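Local coordinates for protein putative (Helicobacter pylori, PDB 4O8S) that probably transfers nucleotides, as a member of the nucleotidyltransferase superfamily related to AbiEii toxins, at residues A[7-12]-A[40-45]; A[14-19]-A[98-103]; A[29-34]-A[44-49]; A[145-150]-A[194-199]. All blocks are in the same frame, centred on the assembly; numbering follows the deposited sequence.

Interaction 1 of 4, residues A[7-12]-A[40-45]; sequences LNHEKL and NRFSED
H9 and E44 mark the closest backbone approach, their CA atoms 7.5 Å apart, where a turn of helix 4-19 stands beside the irregular chain that leads into strand 46-50. The imidazole of H9 spans the gap. Its CG lies anti to the backbone N (chi1 -166°), which swings the ring off the helix so that NE2 donates to E44 O over 2.8 Å. This bond is nearly straight, with 166° at the hydrogen; it arrives in the carbonyl plane on a lone pair and stays close to the plane of the imidazole. Since ND1 is held by the Y89 hydroxyl on strand 82-91, both ring nitrogens are engaged and the rotation of the ring is fixed. E44 CB packs 3.5 Å from H9 NE2, while the glutamate chain beyond it leads away from the helix. Earlier in the loop, the F42 ring touches two successive helix residues: CZ sits 4.1 Å from H9 CD2, and E10 CB meets the ring edge at CE1, 4.2 Å away. E10 itself runs out extended, and its carboxylate is gripped by the Y34 hydroxyl and by R14 rather than by the loop. A helix thus holds the lead-in to strand 46-50, where the D-L-D pattern of D45, L46 and D47 matches the one whose acids bind metal in other nucleotidyltransferases; the same role here is inferred.

Interaction 2 of 4, residues A[14-19]-A[98-103]; sequences RAIVKN and QTLKLE
I16 carries its CG1 branch anti to the carbonyl carbon (chi1 -75°) and continues nearly straight to CD1 (chi2 167°), while L100 sends CG out anti to its backbone N (chi1 171°); the two side chains therefore reach for each other across the gap and meet tip to tip. The contact is a helix-on-sheet packing of the nucleotidyltransferase fold, with helix 4-19 lying over one face of the central mixed sheet. At 10.1 Å between the CA atoms of I16 and L102, the backbones are too far apart to bond, and the space is bridged by aliphatic branches alone. CD1 of I16 touches CD2 of L100 at 3.6 Å. L100 and L102, two residues apart on the strand, both present their side chains to the helix; K101, between them, does not, and packs against D45. All three residues that touch are buried, and the surface they hide is small, 98 Å², with one isoleucine facing two leucines. Other residues close the core around them: L46, from the parallel neighbouring strand, touches both I16 and L100, and L12 and M13 also pack on L100 from the helix side. The second branch of I16, CG2, points farther along the strand and approaches CD1 of L102 more loosely, at 4.3 Å.

Interaction 3 of 4, residues A[29-34]-A[44-49]; sequences GETALY and EDLDFD
T31 meets D45 and L46 at the signature of the nucleotidyltransferase superfamily, where a short helix with G29 near its beginning faces the D45-L46-D47 pattern at the start of strand 46-50. From CB, which already lies 3.1 Å from D45 O, the threonine forks. The hydroxyl branch, anti to the carbonyl carbon (chi1 -59°), donates to D45 O; the modelled separation of OG1 and O, 2.5 Å, is very short, and its exact value is doubtful. OG1 is also hydrogen-bonded to S43 OG, tying the helix to the loop just ahead of the strand. The methyl branch turns the other way, to the apolar side, and meets L46. Although the L46 side chain starts out away from the helix, it bends back so that CD2 comes within contact of the methyl, and the two side chains pass at a slant. M13 of helix 4-19 also packs on T31. A water bridges the polar side: it accepts from T31 N at 3.0 Å and gives only a weak bond to D45 O. G29 has positive phi (59°), which glycine adopts readily. On the apolar branch, T31 CG2 stands 3.7 Å from L46 CD2.

Interaction 4 of 4, residues A[145-150]-A[194-199]; sequences TKARDL and ALLNQI
R148 and L196 bring the two backbones to 7.5 Å between CA atoms, where the first turn of helix 147-159 faces a loop with an internal backbone hydrogen bond from I199 N to L196 O. L196 makes the apolar contact: its CD1 lies against the start of the helix, 3.5 Å from A147 CB and 3.7 Å from R148 N, with R148 CG a little farther off. L195 takes a different part of the arginine: the R148 chain runs out extended, and CD1 of L195 lies over one face of the guanidinium, 3.4 Å above its plane and offset toward the rim, nearest to NH2 at 3.5 Å. The polar end of R148 is held by D193, whose OD2 makes a salt bridge to NE while its OD1 accepts from L195 N. One carboxylate thus fixes both the guanidinium and the start of the loop that packs on it. D189 accepts from A147 N in the helix's first turn. The contact joins the start of helix 147-159 to the loop between helices 179-192 and 202-231: Y186 and V190 of helix 179-192 press on A147, and F151 and R41 touch L196.

Interactions 1 and 2 use successive parts of helix 4-19, their centres 9 Å apart, and H9 CE1 touches L100 CD1 at 3.7 Å. Interaction 3 shares E44 and D45 with interaction 1 and adjoins interaction 2 through the parallel strands, where E103 N lies 2.8 Å from L46 O. These three adjoin D45, L46 and D47, probably part of the catalytic region by analogy with relatives. Interaction 4 belongs to the helical part, its centre about 15 Å from those of interactions 1 and 3. R41 links it to interaction 1, packing on R148, L196 and I199, while E30 of interaction 3 lies beside R148. Interactions 2 and 4 do not touch.

Interaction 1 of 4, residues A[7-12]-A[40-45]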
loop_
_atom_site.group_PDB
_atom_site.type_symbol
_atom_site.label_atom_id
_atom_site.label_comp_id
_atom_site.label_asym_id
_atom_site.label_seq_id
_atom_site.Cartn_x
_atom_site.Cartn_y
_atom_site.Cartn_z
ATOM N N LEU A 7 10.480 -11.530 9.336
ATOM C CA LEU A 7 10.858 -10.636 10.437
ATOM C C LEU A 7 12.097 -9.803 10.115
ATOM O O LEU A 7 12.157 -8.611 10.425
ATOM C CB LEU A 7 11.116 -11.428 11.727
ATOM C CG LEU A 7 9.941 -12.012 12.523
ATOM C CD1 LEU A 7 10.443 -12.570 13.858
ATOM C CD2 LEU A 7 8.843 -10.976 12.754
ATOM N N ASN A 8 13.108 -10.428 9.523
ATOM C CA ASN A 8 14.294 -9.669 9.159
ATOM C C ASN A 8 13.992 -8.703 8.016
ATOM O O ASN A 8 14.496 -7.580 7.998
ATOM C CB ASN A 8 15.457 -10.602 8.840
ATOM C CG ASN A 8 16.080 -11.176 10.097
ATOM O OD1 ASN A 8 16.300 -10.451 11.070
ATOM N ND2 ASN A 8 16.330 -12.480 10.102
ATOM N N HIS A 9 13.136 -9.131 7.092
ATOM C CA HIS A 9 12.687 -8.268 6.003
ATOM C C HIS A 9 11.985 -7.014 6.542
ATOM O O HIS A 9 12.304 -5.888 6.140
ATOM C CB HIS A 9 11.750 -9.037 5.076
ATOM C CG HIS A 9 11.504 -8.358 3.761
ATOM N ND1 HIS A 9 12.480 -8.248 2.789
ATOM C CD2 HIS A 9 10.395 -7.774 3.249
ATOM C CE1 HIS A 9 11.981 -7.619 1.740
ATOM N NE2 HIS A 9 10.718 -7.318 1.990
ATOM N N GLU A 10 11.031 -7.205 7.451
ATOM C CA GLU A 10 10.332 -6.064 8.052
ATOM C C GLU A 10 11.300 -5.131 8.766
ATOM O O GLU A 10 11.173 -3.905 8.705
ATOM C CB GLU A 10 9.248 -6.533 9.034
ATOM C CG GLU A 10 8.492 -5.351 9.676
ATOM C CD GLU A 10 7.270 -5.746 10.508
ATOM O OE1 GLU A 10 6.865 -6.932 10.497
ATOM O OE2 GLU A 10 6.702 -4.842 11.167
ATOM N N LYS A 11 12.273 -5.711 9.456
ATOM C CA LYS A 11 13.252 -4.917 10.192
ATOM C C LYS A 11 14.076 -4.035 9.251
ATOM O O LYS A 11 14.352 -2.867 9.553
ATOM C CB LYS A 11 14.168 -5.847 10.981
ATOM C CG LYS A 11 15.321 -5.158 11.694
ATOM C CD LYS A 11 16.249 -6.231 12.275
ATOM C CE LYS A 11 17.315 -5.657 13.198
ATOM N NZ LYS A 11 18.215 -6.739 13.726
ATOM N N LEU A 12 14.461 -4.588 8.102
ATOM C CA LEU A 12 15.204 -3.796 7.130
ATOM C C LEU A 12 14.321 -2.720 6.539
ATOM O O LEU A 12 14.747 -1.581 6.412
ATOM C CB LEU A 12 15.769 -4.680 6.017
ATOM C CG LEU A 12 16.376 -3.980 4.797
ATOM C CD1 LEU A 12 17.596 -3.139 5.144
ATOM C CD2 LEU A 12 16.733 -5.038 3.752
ATOM N N ASN A 40 -3.483 -6.315 7.876
ATOM C CA ASN A 40 -3.289 -7.647 8.454
ATOM C C ASN A 40 -2.873 -8.721 7.438
ATOM O O ASN A 40 -3.334 -9.867 7.492
ATOM C CB ASN A 40 -4.532 -8.094 9.245
ATOM C CG ASN A 40 -5.766 -8.157 8.385
ATOM O OD1 ASN A 40 -5.887 -7.426 7.393
ATOM N ND2 ASN A 40 -6.688 -9.048 8.738
ATOM N N ARG A 41 -2.011 -8.336 6.498
ATOM C CA ARG A 41 -1.294 -9.302 5.666
ATOM C C ARG A 41 0.084 -8.688 5.537
ATOM O O ARG A 41 0.244 -7.479 5.750
ATOM C CB ARG A 41 -1.953 -9.448 4.291
ATOM C CG ARG A 41 -1.865 -8.191 3.411
ATOM C CD ARG A 41 -2.308 -8.491 1.976
ATOM N NE ARG A 41 -2.209 -7.324 1.096
ATOM C CZ ARG A 41 -1.075 -6.940 0.511
ATOM N NH1 ARG A 41 0.034 -7.637 0.723
ATOM N NH2 ARG A 41 -1.043 -5.866 -0.282
ATOM N N PHE A 42 1.080 -9.502 5.229
ATOM C CA PHE A 42 2.435 -9.005 5.040
ATOM C C PHE A 42 2.556 -8.266 3.711
ATOM O O PHE A 42 1.729 -8.461 2.803
ATOM C CB PHE A 42 3.423 -10.177 5.071
ATOM C CG PHE A 42 4.844 -9.769 5.341
ATOM C CD1 PHE A 42 5.154 -8.955 6.426
ATOM C CD2 PHE A 42 5.881 -10.219 4.518
ATOM C CE1 PHE A 42 6.479 -8.579 6.684
ATOM C CE2 PHE A 42 7.202 -9.852 4.774
ATOM C CZ PHE A 42 7.498 -9.029 5.857
ATOM N N SER A 43 3.579 -7.419 3.605
ATOM C CA SER A 43 3.874 -6.649 2.388
ATOM C C SER A 43 5.393 -6.561 2.262
ATOM O O SER A 43 6.072 -6.328 3.260
ATOM C CB SER A 43 3.300 -5.239 2.517
ATOM O OG SER A 43 3.223 -4.573 1.258
ATOM N N GLU A 44 5.937 -6.706 1.054
ATOM C CA GLU A 44 7.386 -6.864 0.922
ATOM C C GLU A 44 8.116 -5.789 0.104
ATOM O O GLU A 44 9.339 -5.729 0.160
ATOM C CB GLU A 44 7.737 -8.240 0.311
ATOM C CG GLU A 44 6.824 -9.384 0.708
ATOM C CD GLU A 44 6.992 -10.605 -0.207
ATOM O OE1 GLU A 44 6.626 -10.515 -1.407
ATOM O OE2 GLU A 44 7.491 -11.646 0.276
ATOM N N ASP A 45 7.402 -4.986 -0.680
ATOM C CA ASP A 45 8.057 -3.968 -1.514
ATOM C C ASP A 45 7.965 -2.571 -0.877
ATOM O O ASP A 45 7.022 -2.296 -0.132
ATOM C CB ASP A 45 7.419 -3.933 -2.912
ATOM C CG ASP A 45 7.517 -5.274 -3.637
ATOM O OD1 ASP A 45 8.488 -6.030 -3.366
ATOM O OD2 ASP A 45 6.629 -5.567 -4.481
#

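Interaction 2 of 4, residues A[14-19]-A[98-103]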
loop_
_atom_site.group_PDB
_atom_site.type_symbol
_atom_site.label_atom_id
_atom_site.label_comp_id
_atom_site.label_asym_id
_atom_site.label_seq_id
_atom_site.Cartn_x
_atom_site.Cartn_y
_atom_site.Cartn_z
ATOM N N ARG A 14 11.698 -1.190 7.851
ATOM C CA ARG A 14 11.471 -0.133 8.854
ATOM C C ARG A 14 12.659 0.806 9.025
ATOM O O ARG A 14 12.486 2.020 9.085
ATOM C CB ARG A 14 11.137 -0.742 10.223
ATOM C CG ARG A 14 9.738 -1.339 10.333
ATOM C CD ARG A 14 9.373 -1.613 11.804
ATOM N NE ARG A 14 7.968 -1.992 11.926
ATOM C CZ ARG A 14 6.971 -1.120 12.061
ATOM N NH1 ARG A 14 7.222 0.188 12.099
ATOM N NH2 ARG A 14 5.717 -1.553 12.154
ATOM N N ALA A 15 13.858 0.238 9.124
ATOM C CA ALA A 15 15.066 1.043 9.289
ATOM C C ALA A 15 15.208 2.004 8.115
ATOM O O ALA A 15 15.518 3.197 8.282
ATOM C CB ALA A 15 16.279 0.151 9.378
ATOM N N ILE A 16 14.965 1.486 6.916
ATOM C CA ILE A 16 15.069 2.323 5.732
ATOM C C ILE A 16 14.086 3.477 5.808
ATOM O O ILE A 16 14.485 4.642 5.690
ATOM C CB ILE A 16 14.845 1.499 4.434
ATOM C CG1 ILE A 16 16.084 0.650 4.150
ATOM C CG2 ILE A 16 14.569 2.403 3.262
ATOM C CD1 ILE A 16 15.857 -0.427 3.090
ATOM N N VAL A 17 12.805 3.174 6.002
ATOM C CA VAL A 17 11.795 4.240 6.016
ATOM C C VAL A 17 12.063 5.261 7.138
ATOM O O VAL A 17 11.961 6.472 6.922
ATOM C CB VAL A 17 10.360 3.668 6.110
ATOM C CG1 VAL A 17 9.329 4.792 6.065
ATOM C CG2 VAL A 17 10.112 2.667 4.957
ATOM N N LYS A 18 12.439 4.782 8.318
ATOM C CA LYS A 18 12.785 5.699 9.405
ATOM C C LYS A 18 13.988 6.586 9.025
ATOM O O LYS A 18 13.996 7.790 9.301
ATOM C CB LYS A 18 13.031 4.914 10.697
ATOM C CG LYS A 18 11.723 4.431 11.372
ATOM C CD LYS A 18 11.977 3.298 12.365
ATOM C CE LYS A 18 10.932 3.253 13.494
ATOM N NZ LYS A 18 9.507 3.067 13.054
ATOM N N ASN A 19 14.977 6.011 8.346
ATOM C CA ASN A 19 16.117 6.812 7.895
ATOM C C ASN A 19 15.692 7.963 6.991
ATOM O O ASN A 19 16.263 9.047 7.052
ATOM C CB ASN A 19 17.166 5.958 7.179
ATOM C CG ASN A 19 18.452 6.733 6.890
ATOM O OD1 ASN A 19 18.531 7.504 5.924
ATOM N ND2 ASN A 19 19.457 6.542 7.739
ATOM N N GLN A 98 18.430 -12.340 -0.139
ATOM C CA GLN A 98 17.048 -11.917 -0.292
ATOM C C GLN A 98 17.045 -10.616 -1.066
ATOM O O GLN A 98 18.075 -9.933 -1.158
ATOM C CB GLN A 98 16.407 -11.679 1.078
ATOM C CG GLN A 98 16.468 -12.874 2.034
ATOM C CD GLN A 98 15.945 -14.148 1.404
ATOM O OE1 GLN A 98 16.657 -15.152 1.332
ATOM N NE2 GLN A 98 14.699 -14.119 0.945
ATOM N N THR A 99 15.885 -10.266 -1.611
ATOM C CA THR A 99 15.753 -9.026 -2.357
ATOM C C THR A 99 14.657 -8.132 -1.763
ATOM O O THR A 99 13.536 -8.595 -1.515
ATOM C CB THR A 99 15.435 -9.307 -3.844
ATOM O OG1 THR A 99 16.519 -10.047 -4.435
ATOM C CG2 THR A 99 15.234 -7.991 -4.615
ATOM N N LEU A 100 14.999 -6.864 -1.531
ATOM C CA LEU A 100 14.014 -5.828 -1.237
ATOM C C LEU A 100 13.893 -4.900 -2.438
ATOM O O LEU A 100 14.868 -4.246 -2.830
ATOM C CB LEU A 100 14.413 -5.011 -0.001
ATOM C CG LEU A 100 13.555 -3.766 0.267
ATOM C CD1 LEU A 100 12.107 -4.171 0.439
ATOM C CD2 LEU A 100 14.034 -3.033 1.510
ATOM N N LYS A 101 12.706 -4.848 -3.035
ATOM C CA LYS A 101 12.461 -3.930 -4.140
ATOM C C LYS A 101 12.073 -2.554 -3.612
ATOM O O LYS A 101 11.184 -2.429 -2.757
ATOM C CB LYS A 101 11.374 -4.463 -5.088
ATOM C CG LYS A 101 11.009 -3.442 -6.188
ATOM C CD LYS A 101 10.321 -4.077 -7.405
ATOM C CE LYS A 101 8.916 -4.589 -7.106
ATOM N NZ LYS A 101 8.231 -5.048 -8.360
ATOM N N LEU A 102 12.744 -1.518 -4.107
ATOM C CA LEU A 102 12.463 -0.149 -3.671
ATOM C C LEU A 102 12.212 0.695 -4.905
ATOM O O LEU A 102 13.074 0.810 -5.779
ATOM C CB LEU A 102 13.639 0.410 -2.864
ATOM C CG LEU A 102 13.444 1.650 -1.993
ATOM C CD1 LEU A 102 14.575 1.731 -0.992
ATOM C CD2 LEU A 102 13.408 2.926 -2.830
ATOM N N GLU A 103 11.022 1.277 -4.983
ATOM C CA GLU A 103 10.658 2.111 -6.118
ATOM C C GLU A 103 10.281 3.522 -5.711
ATOM O O GLU A 103 9.652 3.746 -4.662
ATOM C CB GLU A 103 9.497 1.487 -6.877
ATOM C CG GLU A 103 9.859 0.230 -7.648
ATOM C CD GLU A 103 8.978 0.071 -8.876
ATOM O OE1 GLU A 103 8.567 1.119 -9.454
ATOM O OE2 GLU A 103 8.690 -1.089 -9.250
#

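Interaction 3 of 4, residues A[29-34]-A[44-49]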
loop_
_atom_site.group_PDB
_atom_site.type_symbol
_atom_site.label_atom_id
_atom_site.label_comp_id
_atom_site.label_asym_id
_atom_site.label_seq_id
_atom_site.Cartn_x
_atom_site.Cartn_y
_atom_site.Cartn_z
ATOM N N GLY A 29 1.260 3.152 -0.992
ATOM C CA GLY A 29 0.832 1.820 -1.356
ATOM C C GLY A 29 0.741 0.815 -0.236
ATOM O O GLY A 29 0.430 1.152 0.931
ATOM N N GLU A 30 1.041 -0.430 -0.586
ATOM C CA GLU A 30 0.747 -1.557 0.284
ATOM C C GLU A 30 1.552 -1.560 1.556
ATOM O O GLU A 30 1.030 -1.847 2.639
ATOM C CB GLU A 30 0.934 -2.858 -0.499
ATOM C CG GLU A 30 -0.140 -2.945 -1.571
ATOM C CD GLU A 30 0.142 -3.981 -2.639
ATOM O OE1 GLU A 30 1.020 -4.855 -2.427
ATOM O OE2 GLU A 30 -0.548 -3.923 -3.683
ATOM N N THR A 31 2.830 -1.246 1.443
ATOM C CA THR A 31 3.672 -1.299 2.624
ATOM C C THR A 31 3.421 -0.086 3.524
ATOM O O THR A 31 3.726 -0.129 4.717
ATOM C CB THR A 31 5.152 -1.538 2.242
ATOM O OG1 THR A 31 5.236 -2.793 1.523
ATOM C CG2 THR A 31 6.070 -1.607 3.481
ATOM N N ALA A 32 2.820 0.971 2.978
ATOM C CA ALA A 32 2.367 2.087 3.827
ATOM C C ALA A 32 1.224 1.597 4.708
ATOM O O ALA A 32 1.199 1.834 5.923
ATOM C CB ALA A 32 1.898 3.250 2.983
ATOM N N LEU A 33 0.294 0.871 4.104
ATOM C CA LEU A 33 -0.780 0.248 4.886
ATOM C C LEU A 33 -0.233 -0.694 5.971
ATOM O O LEU A 33 -0.708 -0.688 7.121
ATOM C CB LEU A 33 -1.746 -0.489 3.968
ATOM C CG LEU A 33 -2.574 0.400 3.042
ATOM C CD1 LEU A 33 -3.407 -0.460 2.106
ATOM C CD2 LEU A 33 -3.486 1.339 3.847
ATOM N N TYR A 34 0.793 -1.470 5.626
ATOM C CA TYR A 34 1.355 -2.433 6.568
ATOM C C TYR A 34 2.137 -1.817 7.731
ATOM O O TYR A 34 1.958 -2.235 8.879
ATOM C CB TYR A 34 2.239 -3.451 5.846
ATOM C CG TYR A 34 2.874 -4.450 6.785
ATOM C CD1 TYR A 34 2.104 -5.434 7.408
ATOM C CD2 TYR A 34 4.235 -4.413 7.059
ATOM C CE1 TYR A 34 2.680 -6.366 8.275
ATOM C CE2 TYR A 34 4.822 -5.341 7.933
ATOM C CZ TYR A 34 4.032 -6.314 8.538
ATOM O OH TYR A 34 4.589 -7.238 9.401
ATOM N N GLU A 44 5.937 -6.706 1.054
ATOM C CA GLU A 44 7.386 -6.864 0.922
ATOM C C GLU A 44 8.116 -5.789 0.104
ATOM O O GLU A 44 9.339 -5.729 0.160
ATOM C CB GLU A 44 7.737 -8.240 0.311
ATOM C CG GLU A 44 6.824 -9.384 0.708
ATOM C CD GLU A 44 6.992 -10.605 -0.207
ATOM O OE1 GLU A 44 6.626 -10.515 -1.407
ATOM O OE2 GLU A 44 7.491 -11.646 0.276
ATOM N N ASP A 45 7.402 -4.986 -0.680
ATOM C CA ASP A 45 8.057 -3.968 -1.514
ATOM C C ASP A 45 7.965 -2.571 -0.877
ATOM O O ASP A 45 7.022 -2.296 -0.132
ATOM C CB ASP A 45 7.419 -3.933 -2.912
ATOM C CG ASP A 45 7.517 -5.274 -3.637
ATOM O OD1 ASP A 45 8.488 -6.030 -3.366
ATOM O OD2 ASP A 45 6.629 -5.567 -4.481
ATOM N N LEU A 46 8.923 -1.687 -1.166
ATOM C CA LEU A 46 8.808 -0.311 -0.698
ATOM C C LEU A 46 8.537 0.609 -1.886
ATOM O O LEU A 46 9.259 0.558 -2.906
ATOM C CB LEU A 46 10.069 0.136 0.044
ATOM C CG LEU A 46 10.395 -0.469 1.411
ATOM C CD1 LEU A 46 11.730 0.062 1.882
ATOM C CD2 LEU A 46 9.313 -0.120 2.425
ATOM N N ASP A 47 7.499 1.438 -1.771
ATOM C CA ASP A 47 7.128 2.352 -2.845
ATOM C C ASP A 47 6.981 3.769 -2.282
ATOM O O ASP A 47 6.271 3.984 -1.283
ATOM C CB ASP A 47 5.810 1.892 -3.489
ATOM C CG ASP A 47 5.659 2.359 -4.932
ATOM O OD1 ASP A 47 6.650 2.861 -5.534
ATOM O OD2 ASP A 47 4.553 2.198 -5.493
ATOM N N PHE A 48 7.643 4.731 -2.924
ATOM C CA PHE A 48 7.645 6.115 -2.446
ATOM C C PHE A 48 7.236 7.100 -3.519
ATOM O O PHE A 48 7.350 6.813 -4.730
ATOM C CB PHE A 48 9.044 6.522 -1.993
ATOM C CG PHE A 48 9.590 5.721 -0.854
ATOM C CD1 PHE A 48 10.309 4.560 -1.095
ATOM C CD2 PHE A 48 9.440 6.160 0.461
ATOM C CE1 PHE A 48 10.863 3.817 -0.023
ATOM C CE2 PHE A 48 9.976 5.436 1.525
ATOM C CZ PHE A 48 10.686 4.258 1.283
ATOM N N ASP A 49 6.755 8.260 -3.079
ATOM C CA ASP A 49 6.697 9.454 -3.929
ATOM C C ASP A 49 7.738 10.398 -3.364
ATOM O O ASP A 49 8.011 10.368 -2.162
ATOM C CB ASP A 49 5.345 10.164 -3.844
ATOM C CG ASP A 49 4.265 9.468 -4.623
ATOM O OD1 ASP A 49 4.578 8.798 -5.645
ATOM O OD2 ASP A 49 3.089 9.588 -4.206
HETATM O O HOH W 1 4.058 -1.254 -1.340
#

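Interaction 4 of 4, residues A[145-150]-A[194-199]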
loop_
_atom_site.group_PDB
_atom_site.type_symbol
_atom_site.label_atom_id
_atom_site.label_comp_id
_atom_site.label_asym_id
_atom_site.label_seq_id
_atom_site.Cartn_x
_atom_site.Cartn_y
_atom_site.Cartn_z
ATOM N N THR A 145 -4.835 -7.033 -12.300
ATOM C CA THR A 145 -5.684 -8.051 -11.704
ATOM C C THR A 145 -4.886 -8.776 -10.631
ATOM O O THR A 145 -4.271 -9.819 -10.882
ATOM C CB THR A 145 -6.201 -9.035 -12.771
ATOM O OG1 THR A 145 -6.970 -8.315 -13.749
ATOM C CG2 THR A 145 -7.077 -10.115 -12.130
ATOM N N LYS A 146 -4.879 -8.197 -9.432
ATOM C CA LYS A 146 -4.111 -8.743 -8.316
ATOM C C LYS A 146 -4.998 -8.763 -7.080
ATOM O O LYS A 146 -5.563 -7.732 -6.686
ATOM C CB LYS A 146 -2.848 -7.911 -8.070
ATOM C CG LYS A 146 -1.762 -8.076 -9.150
ATOM C CD LYS A 146 -1.256 -9.524 -9.230
ATOM C CE LYS A 146 -0.146 -9.682 -10.263
ATOM N NZ LYS A 146 0.402 -11.075 -10.235
ATOM N N ALA A 147 -5.123 -9.937 -6.477
ATOM C CA ALA A 147 -6.074 -10.124 -5.394
ATOM C C ALA A 147 -5.786 -9.215 -4.189
ATOM O O ALA A 147 -6.694 -8.898 -3.407
ATOM C CB ALA A 147 -6.099 -11.572 -4.983
ATOM N N ARG A 148 -4.527 -8.809 -4.043
ATOM C CA ARG A 148 -4.139 -7.883 -2.978
ATOM C C ARG A 148 -4.951 -6.607 -3.017
ATOM O O ARG A 148 -5.218 -6.017 -1.968
ATOM C CB ARG A 148 -2.658 -7.539 -3.086
ATOM C CG ARG A 148 -1.759 -8.682 -2.691
ATOM C CD ARG A 148 -0.322 -8.486 -3.187
ATOM N NE ARG A 148 0.413 -9.746 -3.093
ATOM C CZ ARG A 148 1.735 -9.872 -3.236
ATOM N NH1 ARG A 148 2.504 -8.806 -3.468
ATOM N NH2 ARG A 148 2.286 -11.074 -3.138
ATOM N N ASP A 149 -5.337 -6.170 -4.215
ATOM C CA ASP A 149 -6.129 -4.957 -4.334
ATOM C C ASP A 149 -7.481 -5.142 -3.637
ATOM O O ASP A 149 -7.997 -4.229 -2.977
ATOM C CB ASP A 149 -6.331 -4.594 -5.804
ATOM C CG ASP A 149 -5.028 -4.202 -6.492
ATOM O OD1 ASP A 149 -4.072 -3.827 -5.774
ATOM O OD2 ASP A 149 -4.962 -4.275 -7.746
ATOM N N LEU A 150 -8.050 -6.333 -3.787
ATOM C CA LEU A 150 -9.328 -6.640 -3.155
ATOM C C LEU A 150 -9.178 -6.734 -1.642
ATOM O O LEU A 150 -9.963 -6.139 -0.895
ATOM C CB LEU A 150 -9.891 -7.952 -3.705
ATOM C CG LEU A 150 -11.230 -8.369 -3.097
ATOM C CD1 LEU A 150 -12.275 -7.270 -3.261
ATOM C CD2 LEU A 150 -11.715 -9.653 -3.737
ATOM N N ALA A 194 1.113 -16.358 -2.049
ATOM C CA ALA A 194 1.496 -16.848 -0.721
ATOM C C ALA A 194 1.266 -15.836 0.406
ATOM O O ALA A 194 1.304 -16.198 1.585
ATOM C CB ALA A 194 2.950 -17.305 -0.717
ATOM N N LEU A 195 1.047 -14.571 0.050
ATOM C CA LEU A 195 0.725 -13.555 1.054
ATOM C C LEU A 195 -0.774 -13.574 1.408
ATOM O O LEU A 195 -1.201 -12.953 2.392
ATOM C CB LEU A 195 1.179 -12.161 0.587
ATOM C CG LEU A 195 2.692 -11.987 0.330
ATOM C CD1 LEU A 195 3.088 -10.519 0.196
ATOM C CD2 LEU A 195 3.520 -12.652 1.415
ATOM N N LEU A 196 -1.559 -14.310 0.621
ATOM C CA LEU A 196 -3.015 -14.329 0.762
ATOM C C LEU A 196 -3.617 -15.714 0.958
ATOM O O LEU A 196 -4.628 -15.862 1.660
ATOM C CB LEU A 196 -3.672 -13.713 -0.476
ATOM C CG LEU A 196 -3.301 -12.287 -0.884
ATOM C CD1 LEU A 196 -3.935 -11.946 -2.224
ATOM C CD2 LEU A 196 -3.722 -11.287 0.195
ATOM N N ASN A 197 -3.021 -16.719 0.320
ATOM C CA ASN A 197 -3.676 -18.021 0.185
ATOM C C ASN A 197 -4.010 -18.737 1.494
ATOM O O ASN A 197 -4.905 -19.582 1.521
ATOM C CB ASN A 197 -2.928 -18.948 -0.803
ATOM C CG ASN A 197 -1.466 -19.169 -0.435
ATOM O OD1 ASN A 197 -1.078 -19.062 0.731
ATOM N ND2 ASN A 197 -0.643 -19.490 -1.438
ATOM N N GLN A 198 -3.310 -18.397 2.573
ATOM C CA GLN A 198 -3.590 -19.013 3.870
ATOM C C GLN A 198 -4.496 -18.163 4.769
ATOM O O GLN A 198 -4.922 -18.627 5.827
ATOM C CB GLN A 198 -2.288 -19.334 4.611
ATOM C CG GLN A 198 -1.391 -20.342 3.899
ATOM C CD GLN A 198 -2.136 -21.618 3.534
ATOM O OE1 GLN A 198 -2.446 -21.860 2.360
ATOM N NE2 GLN A 198 -2.435 -22.442 4.544
ATOM N N ILE A 199 -4.801 -16.930 4.365
ATOM C CA ILE A 199 -5.564 -16.041 5.247
ATOM C C ILE A 199 -6.857 -15.456 4.662
ATOM O O ILE A 199 -7.698 -14.926 5.389
ATOM C CB ILE A 199 -4.690 -14.871 5.763
ATOM C CG1 ILE A 199 -4.154 -14.043 4.589
ATOM C CG2 ILE A 199 -3.553 -15.396 6.616
ATOM C CD1 ILE A 199 -3.482 -12.737 5.012
#